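Local coordinates for putative cell adhesion protein (Parabacteroides distasonis, PDB 3LIU), which probably serves as a fimbrial (pilus) subunit of the FimA/Mfa1 family, with a likely role in cell adhesion, at residues 21-26 and 44-49; 57-62 and 101-106; 85-90 and 108-113. One frame throughout, in Å; residues are numbered along the deposited sequence.

Contact 1 of 3, residues 21-26 and 44-49; sequences LAIKSE and NTLTVG
Leu46 and Ile23 make the closer of two apolar meetings between strands 16-24 and 45-52. Leu46 gives up the most surface: its CD1 methyl lies 4.0 Å from Ile23 CG2 and is equally near Ile23 CG1, so one methyl sits against both isoleucine branches. That fork is presented by a first torsion of 68°, which places CG1 of Ile23 between its own backbone N and carbonyl carbon and leaves CG2 beside the N. The two side chains cross at a slant. Two residues earlier on one strand and two later on the other, Leu21 meets Val48 more loosely, its CD1 4.4 Å from Val48 CG1. Nearest CA atoms stay 8.8 Å apart at Leu21 and Val48, too far for backbone pairing, and each strand bonds to other neighbours: Leu21 and Ile23 to Val74 and Lys72, and Val48 to Tyr60. The strands therefore face one another across an interior, with Val88 of strand 82-90 touching both Leu21 and Leu46, as expected between the layers of a beta-sandwich of the transthyretin-like FimA family. All four touching residues are buried and meet through carbon alone, which implies cohesion by hydrophobic burial and dispersion.

Contact 2 of 3, residues 57-62 and 101-106; sequences SVIYTK and AKAKDI
Ile59 presses against the loop that links helices 94-101 and 106-110, and it carries most of the contact. Its two branches divide the work. CG2 reaches the backbone at the end of the first helix, 3.7 Å from Ala101 CA, and also lies 4.3 Å from Ala101 CB. The longer branch runs on toward the turn, where CD1 comes to 3.4 Å from Ala103 O and 4.5 Å from Ala103 CB. A first torsion of -56° sets CG1 beside the backbone N and turns CG2 toward the carbonyl side, so the side chain spans the two alanines. With only methyl side chains at both positions, the isoleucine lies close to the main chain; at Ala101 the backbone CA is closer to it than the methyl.

The packing slackens toward Ser57. Its OG stands 3.9 Å from Ala103 O, too long for a hydrogen bond, and beyond it Lys104 is exposed, with its CB directed away from the strand. The tight part is thus Ile59 against Ala101 and Ala103, and the loose part Ser57 and Lys104; Ala101 is itself exposed, although Ile59 packs on its backbone.

Strand 57-66 pairs with strand 45-52, whose Phe51 touches both Ser57 and Ile59. Phe109 of helix 106-110 packs on Ile59 and Ala103 alike, and Asp105, at the N-cap position, takes a hydrogen bond from Asp108 N on its OD2. The loop and helix 106-110 thus lie over the side of strands 45-52 and 57-66 to which Ile59 points.

Contact 3 of 3, residues 85-90 and 108-113; sequences HVVVVA and DFIETT
Phe109 and Val87 meet head-on where the short helix 106-110 packs on strand 82-90, a helix laid over the sheet of the transthyretin-like FimA domain. The CE1 corner of the phenylalanine ring is nearest the strand, and the valine methyls approach it obliquely. Phe109 has its CG anti to the backbone N (chi1 -178°), which carries the ring off the helix toward the strand. Val87 has two conformers; in the one described, its CG1 is modelled implausibly close to Phe109 CE1 and CD1, so that approach is doubtful.

The contact rests more securely on Val89, two residues on and on the same face of the strand, which meets the ring differently. Here the side chains run alongside each other, antiparallel, and CG2 of Val89 stands 3.8 Å from Phe109 CE1 and 4.1 Å from Phe109 CZ. Ile110, the residue after Phe109, takes a smaller part, its CG2 lying toward Val87. Leu100 of helix 94-101 also touches Phe109, while Val89 touches Val214, so Phe109 and Val89 also have neighbours beyond this helix and strand. Farther along, Thr112 N donates a 3.1 Å hydrogen bond to Phe109 O, and that same carbonyl oxygen lies 2.7 Å from the hydroxyl OG1 of Thr112.

In the fold
Strand 45-52 joins the three contacts: it pairs antiparallel with strand 57-66 of contact 2 and with strand 82-90 of contact 3. Thr47 shows this most plainly, its OG1 lying 2.6 Å from Thr61 OG1 and its N 2.8 Å from Val89 O, both probable hydrogen bonds. Contact 1 faces the interior on one side of these strands, whereas contacts 2 and 3 lie under the helices on the other, with centres about 8 Å apart. Ile106 links the two, its CD1 4.0 Å from His85 CB, and Ala103 CB lies 3.7 Å from Phe109 CB. Contact 1 is centred about 15 Å from contact 2 and about 12 Å from contact 3.

Contact 1 of 3, residues 21-26 and 44-49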
ATOM      1  N   LEU A  21     -19.294 -17.143   6.502  1.00 12.35           N
ATOM      2  CA  LEU A  21     -18.752 -15.828   6.870  1.00 17.50           C
ATOM      3  C   LEU A  21     -19.114 -14.820   5.785  1.00 18.26           C
ATOM      4  O   LEU A  21     -19.026 -15.144   4.628  1.00 22.25           O
ATOM      5  CB  LEU A  21     -17.231 -15.945   7.109  1.00 16.55           C
ATOM      6  CG  LEU A  21     -16.485 -14.735   7.670  1.00 22.73           C
ATOM      7  CD1 LEU A  21     -15.319 -15.170   8.557  1.00 18.35           C
ATOM      8  CD2 LEU A  21     -16.022 -13.783   6.561  1.00 22.27           C
ATOM      9  N   ALA A  22     -19.583 -13.626   6.166  1.00 19.21           N
ATOM     10  CA  ALA A  22     -19.909 -12.570   5.211  1.00 16.44           C
ATOM     11  C   ALA A  22     -19.005 -11.349   5.413  1.00 17.06           C
ATOM     12  O   ALA A  22     -18.767 -10.926   6.573  1.00 18.89           O
ATOM     13  CB  ALA A  22     -21.363 -12.208   5.323  1.00 14.84           C
ATOM     14  N   ILE A  23     -18.451 -10.812   4.312  1.00 14.44           N
ATOM     15  CA  ILE A  23     -17.610  -9.575   4.389  1.00 17.91           C
ATOM     16  C   ILE A  23     -18.287  -8.361   3.756  1.00 20.35           C
ATOM     17  O   ILE A  23     -19.120  -8.489   2.824  1.00 20.68           O
ATOM     18  CB  ILE A  23     -16.196  -9.786   3.771  1.00 19.11           C
ATOM     19  CG1 ILE A  23     -16.278  -9.986   2.247  1.00 23.66           C
ATOM     20  CG2 ILE A  23     -15.516 -11.024   4.433  1.00 21.38           C
ATOM     21  CD1 ILE A  23     -16.313  -8.703   1.400  1.00 24.58           C
ATOM     22  N   LYS A  24     -17.964  -7.184   4.273  1.00 20.54           N
ATOM     23  CA  LYS A  24     -18.492  -5.946   3.724  1.00 25.84           C
ATOM     24  C   LYS A  24     -17.738  -5.597   2.451  1.00 29.64           C
ATOM     25  O   LYS A  24     -16.513  -5.671   2.422  1.00 29.43           O
ATOM     26  CB  LYS A  24     -18.339  -4.813   4.725  1.00 26.64           C
ATOM     27  CG  LYS A  24     -19.082  -3.545   4.353  1.00 30.66           C
ATOM     28  CD  LYS A  24     -18.509  -2.334   5.133  1.00 39.31           C
ATOM     29  CE  LYS A  24     -18.945  -2.348   6.592  1.00 44.81           C
ATOM     30  NZ  LYS A  24     -18.058  -1.523   7.466  1.00 53.70           N
ATOM     31  N   SER A  25     -18.473  -5.216   1.404  1.00 34.78           N
ATOM     32  CA  SER A  25     -17.889  -5.003   0.073  1.00 39.19           C
ATOM     33  C   SER A  25     -18.306  -3.639  -0.493  1.00 43.03           C
ATOM     34  O   SER A  25     -19.473  -3.242  -0.351  1.00 45.53           O
ATOM     35  CB  SER A  25     -18.346  -6.125  -0.885  1.00 40.53           C
ATOM     36  OG  SER A  25     -17.378  -6.370  -1.893  1.00 44.26           O
ATOM     37  N   GLU A  26     -17.370  -2.950  -1.158  1.00 44.88           N
ATOM     38  CA  GLU A  26     -17.616  -1.607  -1.744  1.00 46.41           C
ATOM     39  C   GLU A  26     -18.164  -1.663  -3.186  1.00 46.86           C
ATOM     40  O   GLU A  26     -17.471  -2.064  -4.138  1.00 44.70           O
ATOM     41  CB  GLU A  26     -16.324  -0.763  -1.695  1.00 47.27           C
ATOM     42  CG  GLU A  26     -15.549  -0.881  -0.372  1.00 48.91           C
ATOM     43  CD  GLU A  26     -14.610   0.288  -0.117  1.00 60.86           C
ATOM     44  OE1 GLU A  26     -14.139   0.952  -1.080  1.00 64.51           O
ATOM     45  OE2 GLU A  26     -14.335   0.543   1.073  1.00 66.56           O
ATOM     46  N   ASN A  44     -12.232 -11.165  -4.847  1.00 13.37           N
ATOM     47  CA  ASN A  44     -12.386 -12.350  -5.710  1.00 15.08           C
ATOM     48  C   ASN A  44     -12.305 -13.658  -4.927  1.00 14.35           C
ATOM     49  O   ASN A  44     -13.069 -14.584  -5.134  1.00 13.19           O
ATOM     50  CB  ASN A  44     -11.270 -12.311  -6.740  1.00 16.07           C
ATOM     51  CG  ASN A  44     -11.329 -11.090  -7.579  1.00 16.27           C
ATOM     52  OD1 ASN A  44     -12.397 -10.712  -8.033  1.00 19.82           O
ATOM     53  ND2 ASN A  44     -10.182 -10.463  -7.815  1.00 16.15           N
ATOM     54  N   THR A  45     -11.357 -13.723  -4.003  1.00 14.95           N
ATOM     55  CA  THR A  45     -11.181 -14.916  -3.173  1.00 12.18           C
ATOM     56  C   THR A  45     -11.123 -14.457  -1.738  1.00 11.54           C
ATOM     57  O   THR A  45     -10.686 -13.330  -1.468  1.00 13.87           O
ATOM     58  CB  THR A  45      -9.875 -15.710  -3.490  1.00 11.59           C
ATOM     59  OG1 THR A  45      -8.730 -14.898  -3.194  1.00 10.48           O
ATOM     60  CG2 THR A  45      -9.811 -16.204  -4.953  1.00 15.30           C
ATOM     61  N   LEU A  46     -11.548 -15.337  -0.838  1.00 10.50           N
ATOM     62  CA  LEU A  46     -11.347 -15.166   0.602  1.00 13.16           C
ATOM     63  C   LEU A  46     -10.618 -16.363   1.197  1.00 13.29           C
ATOM     64  O   LEU A  46     -11.006 -17.534   0.988  1.00 12.29           O
ATOM     65  CB  LEU A  46     -12.674 -14.978   1.329  1.00 11.72           C
ATOM     66  CG  LEU A  46     -13.356 -13.664   0.946  1.00 12.58           C
ATOM     67  CD1 LEU A  46     -14.755 -13.653   1.550  1.00 24.13           C
ATOM     68  CD2 LEU A  46     -12.574 -12.475   1.445  1.00  7.34           C
ATOM     69  N   THR A  47      -9.551 -16.061   1.931  1.00 13.96           N
ATOM     70  CA  THR A  47      -8.852 -17.059   2.740  1.00 13.52           C
ATOM     71  C   THR A  47      -9.178 -16.786   4.179  1.00 12.21           C
ATOM     72  O   THR A  47      -8.978 -15.676   4.655  1.00 17.61           O
ATOM     73  CB  THR A  47      -7.327 -16.989   2.541  1.00 12.49           C
ATOM     74  OG1 THR A  47      -7.027 -17.186   1.158  1.00 11.56           O
ATOM     75  CG2 THR A  47      -6.619 -18.062   3.356  1.00 11.84           C
ATOM     76  N   VAL A  48      -9.680 -17.797   4.868  1.00 14.03           N
ATOM     77  CA  VAL A  48     -10.126 -17.694   6.253  1.00 15.12           C
ATOM     78  C   VAL A  48      -9.253 -18.611   7.113  1.00 10.54           C
ATOM     79  O   VAL A  48      -9.052 -19.799   6.806  1.00 10.24           O
ATOM     80  CB  VAL A  48     -11.605 -18.088   6.373  1.00 13.90           C
ATOM     81  CG1 VAL A  48     -12.088 -18.006   7.826  1.00 11.51           C
ATOM     82  CG2 VAL A  48     -12.490 -17.213   5.432  1.00 13.50           C
ATOM     83  N   GLY A  49      -8.690 -18.047   8.165  1.00  9.69           N
ATOM     84  CA  GLY A  49      -7.924 -18.836   9.123  1.00 11.81           C
ATOM     85  C   GLY A  49      -8.710 -18.882  10.406  1.00 11.39           C
ATOM     86  O   GLY A  49      -9.043 -17.810  10.974  1.00 10.63           O
TER

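Contact 2 of 3, residues 57-62 and 101-106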
ATOM      1  N   SER A  57      -6.400 -25.851  14.201  1.00 19.91           N
ATOM      2  CA  SER A  57      -6.577 -24.826  13.190  1.00 18.08           C
ATOM      3  C   SER A  57      -7.268 -25.375  11.959  1.00 18.38           C
ATOM      4  O   SER A  57      -7.114 -26.559  11.632  1.00 16.04           O
ATOM      5  CB  SER A  57      -5.235 -24.217  12.834  1.00 20.01           C
ATOM      6  OG  SER A  57      -4.333 -25.149  12.226  1.00 26.23           O
ATOM      7  N   VAL A  58      -8.050 -24.517  11.307  1.00 15.07           N
ATOM      8  CA  VAL A  58      -8.627 -24.798  10.009  1.00 14.39           C
ATOM      9  C   VAL A  58      -8.452 -23.565   9.151  1.00 14.53           C
ATOM     10  O   VAL A  58      -8.920 -22.468   9.520  1.00 14.93           O
ATOM     11  CB  VAL A  58     -10.124 -25.140  10.100  1.00 14.93           C
ATOM     12  CG1 VAL A  58     -10.653 -25.552   8.750  1.00 15.15           C
ATOM     13  CG2 VAL A  58     -10.347 -26.299  11.085  1.00 19.09           C
ATOM     14  N   ILE A  59      -7.775 -23.726   8.019  1.00 12.97           N
ATOM     15  CA  ILE A  59      -7.568 -22.626   7.054  1.00 12.60           C
ATOM     16  C   ILE A  59      -8.007 -23.064   5.679  1.00 12.99           C
ATOM     17  O   ILE A  59      -7.687 -24.174   5.265  1.00  9.05           O
ATOM     18  CB  ILE A  59      -6.088 -22.209   6.940  1.00 14.48           C
ATOM     19  CG1 ILE A  59      -5.525 -21.822   8.326  1.00 17.68           C
ATOM     20  CG2 ILE A  59      -5.926 -21.038   5.907  1.00 11.03           C
ATOM     21  CD1 ILE A  59      -4.485 -22.722   8.866  1.00 17.04           C
ATOM     22  N   TYR A  60      -8.743 -22.210   4.974  1.00 12.22           N
ATOM     23  CA  TYR A  60      -9.263 -22.548   3.662  1.00 11.78           C
ATOM     24  C   TYR A  60      -9.428 -21.325   2.801  1.00 11.38           C
ATOM     25  O   TYR A  60      -9.542 -20.201   3.305  1.00 11.30           O
ATOM     26  CB  TYR A  60     -10.612 -23.257   3.765  1.00 13.72           C
ATOM     27  CG  TYR A  60     -11.643 -22.486   4.543  1.00 12.46           C
ATOM     28  CD1 TYR A  60     -11.630 -22.495   5.928  1.00 13.73           C
ATOM     29  CD2 TYR A  60     -12.646 -21.763   3.905  1.00 11.56           C
ATOM     30  CE1 TYR A  60     -12.598 -21.804   6.672  1.00 16.21           C
ATOM     31  CE2 TYR A  60     -13.618 -21.058   4.651  1.00 11.14           C
ATOM     32  CZ  TYR A  60     -13.555 -21.081   6.036  1.00 16.08           C
ATOM     33  OH  TYR A  60     -14.462 -20.418   6.809  1.00 17.28           O
ATOM     34  N   THR A  61      -9.492 -21.553   1.495  1.00 10.97           N
ATOM     35  CA  THR A  61      -9.688 -20.477   0.508  1.00 12.95           C
ATOM     36  C   THR A  61     -10.805 -20.868  -0.450  1.00 14.25           C
ATOM     37  O   THR A  61     -10.829 -21.990  -0.956  1.00 16.63           O
ATOM     38  CB  THR A  61      -8.412 -20.153  -0.304  1.00 12.86           C
ATOM     39  OG1 THR A  61      -7.385 -19.679   0.567  1.00 13.79           O
ATOM     40  CG2 THR A  61      -8.680 -19.011  -1.368  1.00 11.49           C
ATOM     41  N   LYS A  62     -11.725 -19.948  -0.674  1.00 12.53           N
ATOM     42  CA  LYS A  62     -12.851 -20.133  -1.571  1.00 13.55           C
ATOM     43  C   LYS A  62     -13.078 -18.860  -2.354  1.00 14.74           C
ATOM     44  O   LYS A  62     -12.603 -17.767  -1.998  1.00 13.67           O
ATOM     45  CB  LYS A  62     -14.144 -20.470  -0.808  1.00 14.20           C
ATOM     46  CG  LYS A  62     -14.020 -21.767   0.023  1.00 20.92           C
ATOM     47  CD  LYS A  62     -15.284 -22.204   0.712  1.00 29.76           C
ATOM     48  CE  LYS A  62     -15.128 -23.669   1.202  1.00 25.44           C
ATOM     49  NZ  LYS A  62     -16.029 -23.958   2.342  1.00 40.42           N
ATOM     50  N   ALA A 101      -2.242 -21.556   4.486  1.00  9.57           N
ATOM     51  CA  ALA A 101      -2.848 -22.823   4.863  1.00  8.17           C
ATOM     52  C   ALA A 101      -1.873 -23.659   5.730  1.00 13.53           C
ATOM     53  O   ALA A 101      -2.297 -24.572   6.434  1.00 13.65           O
ATOM     54  CB  ALA A 101      -3.295 -23.592   3.643  1.00 10.68           C
ATOM     55  N   LYS A 102      -0.578 -23.330   5.698  1.00 13.63           N
ATOM     56  CA  LYS A 102       0.386 -24.020   6.543  1.00 13.94           C
ATOM     57  C   LYS A 102       0.591 -23.367   7.903  1.00 14.35           C
ATOM     58  O   LYS A 102       1.252 -23.953   8.736  1.00 16.48           O
ATOM     59  CB  LYS A 102       1.737 -24.136   5.822  1.00 15.47           C
ATOM     60  CG  LYS A 102       1.735 -25.015   4.584  1.00 17.95           C
ATOM     61  CD  LYS A 102       2.948 -24.724   3.680  1.00 23.72           C
ATOM     62  CE  LYS A 102       3.318 -25.922   2.790  1.00 21.16           C
ATOM     63  NZ  LYS A 102       4.602 -25.656   2.024  1.00 29.99           N
ATOM     64  N   ALA A 103       0.018 -22.189   8.152  1.00 12.37           N
ATOM     65  CA  ALA A 103       0.052 -21.583   9.493  1.00 15.14           C
ATOM     66  C   ALA A 103      -0.459 -22.520  10.603  1.00 15.93           C
ATOM     67  O   ALA A 103      -1.493 -23.193  10.457  1.00 15.75           O
ATOM     68  CB  ALA A 103      -0.775 -20.278   9.544  1.00 13.07           C
ATOM     69  N   LYS A 104       0.237 -22.505  11.726  1.00 14.93           N
ATOM     70  CA  LYS A 104      -0.147 -23.317  12.869  1.00 20.62           C
ATOM     71  C   LYS A 104      -0.732 -22.511  14.019  1.00 19.23           C
ATOM     72  O   LYS A 104      -1.124 -23.070  15.034  1.00 21.45           O
ATOM     73  CB  LYS A 104       1.053 -24.130  13.344  1.00 21.62           C
ATOM     74  CG  LYS A 104       1.448 -25.196  12.364  1.00 27.77           C
ATOM     75  CD  LYS A 104       0.283 -26.162  12.095  1.00 33.73           C
ATOM     76  CE  LYS A 104       0.693 -27.268  11.119  1.00 39.74           C
ATOM     77  NZ  LYS A 104      -0.471 -27.697  10.303  1.00 40.93           N
ATOM     78  N   ASP A 105      -0.825 -21.211  13.834  1.00 14.10           N
ATOM     79  CA  ASP A 105      -1.230 -20.291  14.871  1.00 15.35           C
ATOM     80  C   ASP A 105      -1.472 -18.946  14.206  1.00 16.71           C
ATOM     81  O   ASP A 105      -0.960 -18.668  13.102  1.00 12.83           O
ATOM     82  CB  ASP A 105      -0.133 -20.118  15.917  1.00 16.28           C
ATOM     83  CG  ASP A 105       1.169 -19.633  15.300  1.00 19.32           C
ATOM     84  OD1 ASP A 105       1.860 -20.468  14.670  1.00 18.45           O
ATOM     85  OD2 ASP A 105       1.483 -18.429  15.408  1.00 22.14           O
ATOM     86  N   ILE A 106      -2.191 -18.093  14.925  1.00 16.35           N
ATOM     87  CA  ILE A 106      -2.666 -16.840  14.381  1.00 17.41           C
ATOM     88  C   ILE A 106      -1.501 -15.907  14.049  1.00 13.56           C
ATOM     89  O   ILE A 106      -1.512 -15.223  13.006  1.00 10.21           O
ATOM     90  CB  ILE A 106      -3.720 -16.211  15.368  1.00 20.93           C
ATOM     91  CG1 ILE A 106      -4.484 -15.062  14.706  1.00 28.19           C
ATOM     92  CG2 ILE A 106      -3.082 -15.789  16.653  1.00 23.03           C
ATOM     93  CD1 ILE A 106      -5.666 -15.528  13.933  1.00 23.05           C
TER

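Contact 3 of 3, residues 85-90 and 108-113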
ATOM      1  N   HIS A  85      -9.935 -17.732  17.168  1.00 14.65           N
ATOM      2  CA  HIS A  85      -9.514 -16.491  16.569  1.00 14.25           C
ATOM      3  C   HIS A  85      -9.569 -16.661  15.044  1.00 15.43           C
ATOM      4  O   HIS A  85      -9.068 -17.638  14.515  1.00 19.10           O
ATOM      5  CB  HIS A  85      -8.139 -16.110  17.061  1.00 16.73           C
ATOM      6  CG  HIS A  85      -8.114 -15.657  18.485  1.00 22.71           C
ATOM      7  ND1 HIS A  85      -7.359 -16.281  19.449  1.00 29.92           N
ATOM      8  CD2 HIS A  85      -8.764 -14.648  19.112  1.00 32.80           C
ATOM      9  CE1 HIS A  85      -7.537 -15.675  20.608  1.00 32.30           C
ATOM     10  NE2 HIS A  85      -8.395 -14.688  20.434  1.00 32.10           N
ATOM     11  N   VAL A  86     -10.249 -15.731  14.375  1.00 13.88           N
ATOM     12  CA  VAL A  86     -10.566 -15.822  12.951  1.00 10.88           C
ATOM     13  C   VAL A  86     -10.067 -14.570  12.266  1.00 12.90           C
ATOM     14  O   VAL A  86     -10.301 -13.479  12.751  1.00 13.05           O
ATOM     15  CB  VAL A  86     -12.077 -15.911  12.758  1.00 11.78           C
ATOM     16  CG1 VAL A  86     -12.455 -15.971  11.303  1.00 10.68           C
ATOM     17  CG2 VAL A  86     -12.636 -17.114  13.526  1.00  9.03           C
ATOM     18  N   VAL A  87      -9.388 -14.755  11.138  1.00 14.24           N
ATOM     19  CA  VAL A  87      -8.932 -13.655  10.304  0.50 12.42           C
ATOM     20  C   VAL A  87      -9.234 -13.984   8.832  1.00 14.41           C
ATOM     21  O   VAL A  87      -9.159 -15.135   8.397  1.00 13.91           O
ATOM     22  CB  VAL A  87      -7.427 -13.316  10.559  0.50 11.65           C
ATOM     23  CG1 VAL A  87      -6.542 -14.578  10.511  0.50  6.02           C
ATOM     24  CG2 VAL A  87      -6.919 -12.244   9.575  0.50 11.22           C
ATOM     25  N   VAL A  88      -9.599 -12.965   8.073  1.00 15.81           N
ATOM     26  CA  VAL A  88      -9.984 -13.131   6.705  1.00 14.43           C
ATOM     27  C   VAL A  88      -9.036 -12.318   5.858  1.00 14.87           C
ATOM     28  O   VAL A  88      -8.791 -11.138   6.145  1.00 12.25           O
ATOM     29  CB  VAL A  88     -11.415 -12.613   6.501  1.00 17.75           C
ATOM     30  CG1 VAL A  88     -11.876 -12.774   5.036  1.00 19.10           C
ATOM     31  CG2 VAL A  88     -12.344 -13.328   7.462  1.00 18.76           C
ATOM     32  N   VAL A  89      -8.530 -12.945   4.796  1.00 12.53           N
ATOM     33  CA  VAL A  89      -7.697 -12.298   3.818  1.00  9.07           C
ATOM     34  C   VAL A  89      -8.363 -12.369   2.446  1.00 11.44           C
ATOM     35  O   VAL A  89      -8.679 -13.441   1.940  1.00 13.00           O
ATOM     36  CB  VAL A  89      -6.276 -12.955   3.736  1.00 11.71           C
ATOM     37  CG1 VAL A  89      -5.440 -12.296   2.571  1.00  9.19           C
ATOM     38  CG2 VAL A  89      -5.529 -12.818   5.080  1.00  7.70           C
ATOM     39  N   ALA A  90      -8.544 -11.230   1.811  1.00 11.16           N
ATOM     40  CA  ALA A  90      -9.042 -11.182   0.426  1.00 11.87           C
ATOM     41  C   ALA A  90      -7.907 -11.157  -0.571  1.00 11.43           C
ATOM     42  O   ALA A  90      -6.904 -10.451  -0.380  1.00  8.64           O
ATOM     43  CB  ALA A  90      -9.951  -9.937   0.198  1.00  8.74           C
ATOM     44  N   ASP A 108       1.760 -16.600  13.086  1.00 11.01           N
ATOM     45  CA  ASP A 108       2.384 -16.988  11.797  1.00 13.44           C
ATOM     46  C   ASP A 108       1.460 -16.668  10.622  1.00 12.87           C
ATOM     47  O   ASP A 108       1.928 -16.252   9.573  1.00 10.14           O
ATOM     48  CB  ASP A 108       2.804 -18.471  11.754  1.00 10.90           C
ATOM     49  CG  ASP A 108       3.993 -18.758  12.689  1.00 17.00           C
ATOM     50  OD1 ASP A 108       4.974 -18.053  12.511  1.00 16.10           O
ATOM     51  OD2 ASP A 108       3.957 -19.645  13.592  1.00 15.33           O
ATOM     52  N   PHE A 109       0.147 -16.814  10.821  1.00 12.67           N
ATOM     53  CA  PHE A 109      -0.801 -16.527   9.738  1.00 11.68           C
ATOM     54  C   PHE A 109      -0.665 -15.043   9.348  1.00 12.04           C
ATOM     55  O   PHE A 109      -0.350 -14.727   8.217  1.00 10.39           O
ATOM     56  CB  PHE A 109      -2.225 -16.934  10.157  1.00 13.26           C
ATOM     57  CG  PHE A 109      -3.277 -16.715   9.101  1.00 10.63           C
ATOM     58  CD1 PHE A 109      -3.853 -15.467   8.918  1.00 10.19           C
ATOM     59  CD2 PHE A 109      -3.741 -17.766   8.354  1.00 10.43           C
ATOM     60  CE1 PHE A 109      -4.826 -15.255   7.930  1.00 11.58           C
ATOM     61  CE2 PHE A 109      -4.706 -17.589   7.403  1.00  9.36           C
ATOM     62  CZ  PHE A 109      -5.248 -16.313   7.183  1.00 10.44           C
ATOM     63  N   ILE A 110      -0.840 -14.140  10.299  1.00 12.28           N
ATOM     64  CA  ILE A 110      -0.965 -12.708   9.980  1.00 14.56           C
ATOM     65  C   ILE A 110       0.407 -12.107   9.580  1.00 13.64           C
ATOM     66  O   ILE A 110       0.474 -11.123   8.839  1.00 13.36           O
ATOM     67  CB  ILE A 110      -1.648 -11.883  11.128  1.00 13.02           C
ATOM     68  CG1 ILE A 110      -0.721 -11.745  12.337  1.00 11.46           C
ATOM     69  CG2 ILE A 110      -3.000 -12.504  11.499  1.00 10.02           C
ATOM     70  CD1 ILE A 110      -1.310 -10.809  13.497  1.00 13.59           C
ATOM     71  N   GLU A 111       1.484 -12.720  10.076  1.00 13.80           N
ATOM     72  CA  GLU A 111       2.869 -12.351   9.695  1.00 13.09           C
ATOM     73  C   GLU A 111       3.309 -12.879   8.337  1.00 11.09           C
ATOM     74  O   GLU A 111       4.413 -12.545   7.907  1.00  8.83           O
ATOM     75  CB  GLU A 111       3.875 -12.811  10.764  1.00 13.93           C
ATOM     76  CG  GLU A 111       3.805 -11.999  12.063  1.00 15.95           C
ATOM     77  CD  GLU A 111       4.445 -10.600  11.886  1.00 33.02           C
ATOM     78  OE1 GLU A 111       5.373 -10.398  11.052  1.00 30.84           O
ATOM     79  OE2 GLU A 111       3.993  -9.679  12.568  1.00 35.33           O
ATOM     80  N   THR A 112       2.498 -13.702   7.677  1.00 10.77           N
ATOM     81  CA  THR A 112       2.808 -14.167   6.349  1.00 13.20           C
ATOM     82  C   THR A 112       3.197 -13.018   5.401  1.00 12.75           C
ATOM     83  O   THR A 112       2.540 -11.995   5.357  1.00 12.54           O
ATOM     84  CB  THR A 112       1.639 -14.961   5.731  1.00 14.81           C
ATOM     85  OG1 THR A 112       1.360 -16.077   6.556  1.00  9.85           O
ATOM     86  CG2 THR A 112       2.004 -15.475   4.366  1.00 11.40           C
ATOM     87  N   THR A 113       4.307 -13.184   4.685  1.00 11.29           N
ATOM     88  CA  THR A 113       4.834 -12.110   3.854  1.00 11.53           C
ATOM     89  C   THR A 113       4.117 -12.088   2.504  1.00 10.71           C
ATOM     90  O   THR A 113       4.074 -13.103   1.822  1.00 11.80           O
ATOM     91  CB  THR A 113       6.336 -12.249   3.644  1.00 14.70           C
ATOM     92  OG1 THR A 113       6.985 -12.125   4.921  1.00 12.63           O
ATOM     93  CG2 THR A 113       6.843 -11.122   2.697  1.00 10.94           C
TER